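Local coordinates for fucolectin-related protein (Streptococcus pneumoniae, PDB 2WMF) that probably hydrolyses glycosidic bonds in host blood-group carbohydrate antigens, as a family 98 glycoside hydrolase catalytic module, at residues A[555-560]-A[568-573]. Numbering follows the deposited sequence.
Sequences TYTENW and TITVNH
Ile569 extends CD1 obliquely to the ring of Tyr556, 3.6 Å from Tyr556 CD1, across a beta hairpin whose arm 555-560 lies on an edge strand, within this chain, of an antiparallel sheet of the C-terminal region. The N-to-C directions of the two segments differ by 170°, and three hydrogen-bonded pairs set the register: Thr555 with Asn572, Thr557 with Thr570, Asn559 with Thr568. The straightest backbone hydrogen bond runs from Thr570 N to Thr557 O (2.9 Å, 172° at the hydrogen). With Ile569 CG1 anti to the backbone N (chi1 -173°) and the chain extended beyond it, CD1 lies beside the Tyr556 ring. Tyr556, Glu558, Ile569 and Val571 share one face; there Ile569 and Tyr556 also touch Ile547 of strand 546-549, in a second antiparallel sheet, evidence that this side packs sheet on sheet. Glu558 lays CG in plane at the edge of the Tyr556 ring, while its OE2 is hydrogen-bonded to Tyr567 OH. The other face is polar. Thr557 and Thr570 point the same way, their OG1 atoms 3.7 Å apart and joined through a water 2.8 Å from Thr570 OG1. Asn572 ND2 is held by Thr530 OG1, whereas its OD1 accepts a hydrogen bond from Thr555 OG1 at 2.9 Å, in the carbonyl plane and on a lone pair.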
loop_
_atom_site.group_PDB
_atom_site.type_symbol
_atom_site.label_atom_id
_atom_site.label_comp_id
_atom_site.label_asym_id
_atom_site.label_seq_id
_atom_site.Cartn_x
_atom_site.Cartn_y
_atom_site.Cartn_z
ATOM N N THR A 555 -20.354 14.792 -12.986
ATOM C CA THR A 555 -21.764 14.995 -13.236
ATOM C C THR A 555 -22.521 13.701 -12.980
ATOM O O THR A 555 -21.934 12.633 -12.830
ATOM C CB THR A 555 -22.042 15.506 -14.661
ATOM O OG1 THR A 555 -21.705 14.507 -15.620
ATOM C CG2 THR A 555 -21.249 16.776 -14.961
ATOM N N TYR A 556 -23.847 13.793 -12.859
ATOM C CA TYR A 556 -24.657 12.597 -12.641
ATOM C C TYR A 556 -26.087 12.736 -13.154
ATOM O O TYR A 556 -26.596 13.852 -13.316
ATOM C CB TYR A 556 -24.655 12.182 -11.159
ATOM C CG TYR A 556 -25.360 13.151 -10.240
ATOM C CD1 TYR A 556 -26.681 12.941 -9.865
ATOM C CD2 TYR A 556 -24.699 14.269 -9.731
ATOM C CE1 TYR A 556 -27.338 13.833 -9.022
ATOM C CE2 TYR A 556 -25.352 15.174 -8.889
ATOM C CZ TYR A 556 -26.670 14.945 -8.540
ATOM O OH TYR A 556 -27.302 15.825 -7.690
ATOM N N THR A 557 -26.677 11.588 -13.470
ATOM C CA THR A 557 -28.110 11.471 -13.774
ATOM C C THR A 557 -28.693 10.443 -12.825
ATOM O O THR A 557 -28.040 9.474 -12.479
ATOM C CB THR A 557 -28.383 11.085 -15.254
ATOM O OG1 THR A 557 -28.157 9.682 -15.505
ATOM C CG2 THR A 557 -27.587 11.951 -16.190
ATOM N N GLU A 558 -29.925 10.698 -12.376
ATOM C CA GLU A 558 -30.665 9.777 -11.499
ATOM C C GLU A 558 -31.843 9.176 -12.266
ATOM O O GLU A 558 -32.371 9.805 -13.194
ATOM C CB GLU A 558 -31.230 10.535 -10.312
ATOM C CG GLU A 558 -30.180 11.105 -9.417
ATOM C CD GLU A 558 -30.752 11.856 -8.249
ATOM O OE1 GLU A 558 -30.983 13.076 -8.390
ATOM O OE2 GLU A 558 -30.933 11.235 -7.185
ATOM N N ASN A 559 -32.271 7.988 -11.861
ATOM C CA ASN A 559 -33.416 7.338 -12.458
ATOM C C ASN A 559 -34.119 6.507 -11.372
ATOM O O ASN A 559 -33.478 5.761 -10.642
ATOM C CB ASN A 559 -32.926 6.473 -13.605
ATOM C CG ASN A 559 -34.051 5.921 -14.473
ATOM O OD1 ASN A 559 -35.231 6.098 -14.178
ATOM N ND2 ASN A 559 -33.666 5.198 -15.532
ATOM N N TRP A 560 -35.420 6.710 -11.191
ATOM C CA TRP A 560 -36.200 5.927 -10.241
ATOM C C TRP A 560 -37.336 5.210 -10.961
ATOM O O TRP A 560 -38.065 5.829 -11.754
ATOM C CB TRP A 560 -36.737 6.845 -9.145
ATOM C CG TRP A 560 -37.708 6.204 -8.223
ATOM C CD1 TRP A 560 -39.043 6.485 -8.118
ATOM C CD2 TRP A 560 -37.432 5.213 -7.224
ATOM N NE1 TRP A 560 -39.612 5.709 -7.143
ATOM C CE2 TRP A 560 -38.646 4.933 -6.567
ATOM C CE3 TRP A 560 -36.272 4.543 -6.815
ATOM C CZ2 TRP A 560 -38.743 3.989 -5.547
ATOM C CZ3 TRP A 560 -36.365 3.601 -5.810
ATOM C CH2 TRP A 560 -37.597 3.341 -5.174
ATOM N N THR A 568 -31.287 4.137 -9.991
ATOM C CA THR A 568 -29.999 4.105 -10.698
ATOM C C THR A 568 -29.393 5.511 -10.682
ATOM O O THR A 568 -30.077 6.512 -10.970
ATOM C CB THR A 568 -30.139 3.663 -12.165
ATOM O OG1 THR A 568 -30.817 2.413 -12.238
ATOM C CG2 THR A 568 -28.742 3.541 -12.877
ATOM N N ILE A 569 -28.126 5.596 -10.295
ATOM C CA ILE A 569 -27.367 6.829 -10.469
ATOM C C ILE A 569 -26.187 6.552 -11.397
ATOM O O ILE A 569 -25.405 5.614 -11.184
ATOM C CB ILE A 569 -26.930 7.512 -9.124
ATOM C CG1 ILE A 569 -26.300 8.873 -9.447
ATOM C CG2 ILE A 569 -26.037 6.620 -8.349
ATOM C CD1 ILE A 569 -26.169 9.778 -8.287
ATOM N N THR A 570 -26.096 7.366 -12.453
ATOM C CA THR A 570 -25.047 7.267 -13.472
ATOM C C THR A 570 -24.127 8.425 -13.196
ATOM O O THR A 570 -24.538 9.560 -13.328
ATOM C CB THR A 570 -25.692 7.376 -14.865
ATOM O OG1 THR A 570 -26.630 6.308 -14.957
ATOM C CG2 THR A 570 -24.650 7.211 -15.932
ATOM N N VAL A 571 -22.895 8.128 -12.765
ATOM C CA VAL A 571 -21.950 9.163 -12.340
ATOM C C VAL A 571 -20.847 9.245 -13.393
ATOM O O VAL A 571 -20.163 8.269 -13.638
ATOM C CB VAL A 571 -21.321 8.857 -10.953
ATOM C CG1 VAL A 571 -20.400 9.982 -10.527
ATOM C CG2 VAL A 571 -22.441 8.621 -9.901
ATOM N N ASN A 572 -20.653 10.404 -14.002
ATOM C CA ASN A 572 -19.530 10.632 -14.947
ATOM C C ASN A 572 -18.482 11.451 -14.211
ATOM O O ASN A 572 -18.771 12.556 -13.738
ATOM C CB ASN A 572 -20.014 11.423 -16.155
ATOM C CG ASN A 572 -21.369 10.997 -16.586
ATOM O OD1 ASN A 572 -22.374 11.740 -16.391
ATOM N ND2 ASN A 572 -21.463 9.774 -17.075
ATOM N N HIS A 573 -17.288 10.899 -14.040
ATOM C CA HIS A 573 -16.345 11.511 -13.109
ATOM C C HIS A 573 -14.897 11.237 -13.502
ATOM O O HIS A 573 -14.635 10.295 -14.211
ATOM C CB HIS A 573 -16.671 11.136 -11.652
ATOM C CG HIS A 573 -16.509 9.688 -11.267
ATOM N ND1 HIS A 573 -17.230 8.640 -11.817
ATOM C CD2 HIS A 573 -15.768 9.144 -10.269
ATOM C CE1 HIS A 573 -16.928 7.522 -11.156
ATOM N NE2 HIS A 573 -16.015 7.795 -10.246
HETATM O O HOH W 1 -29.224 6.953 -14.203
HETATM O O HOH W 2 -33.612 2.996 -12.183
#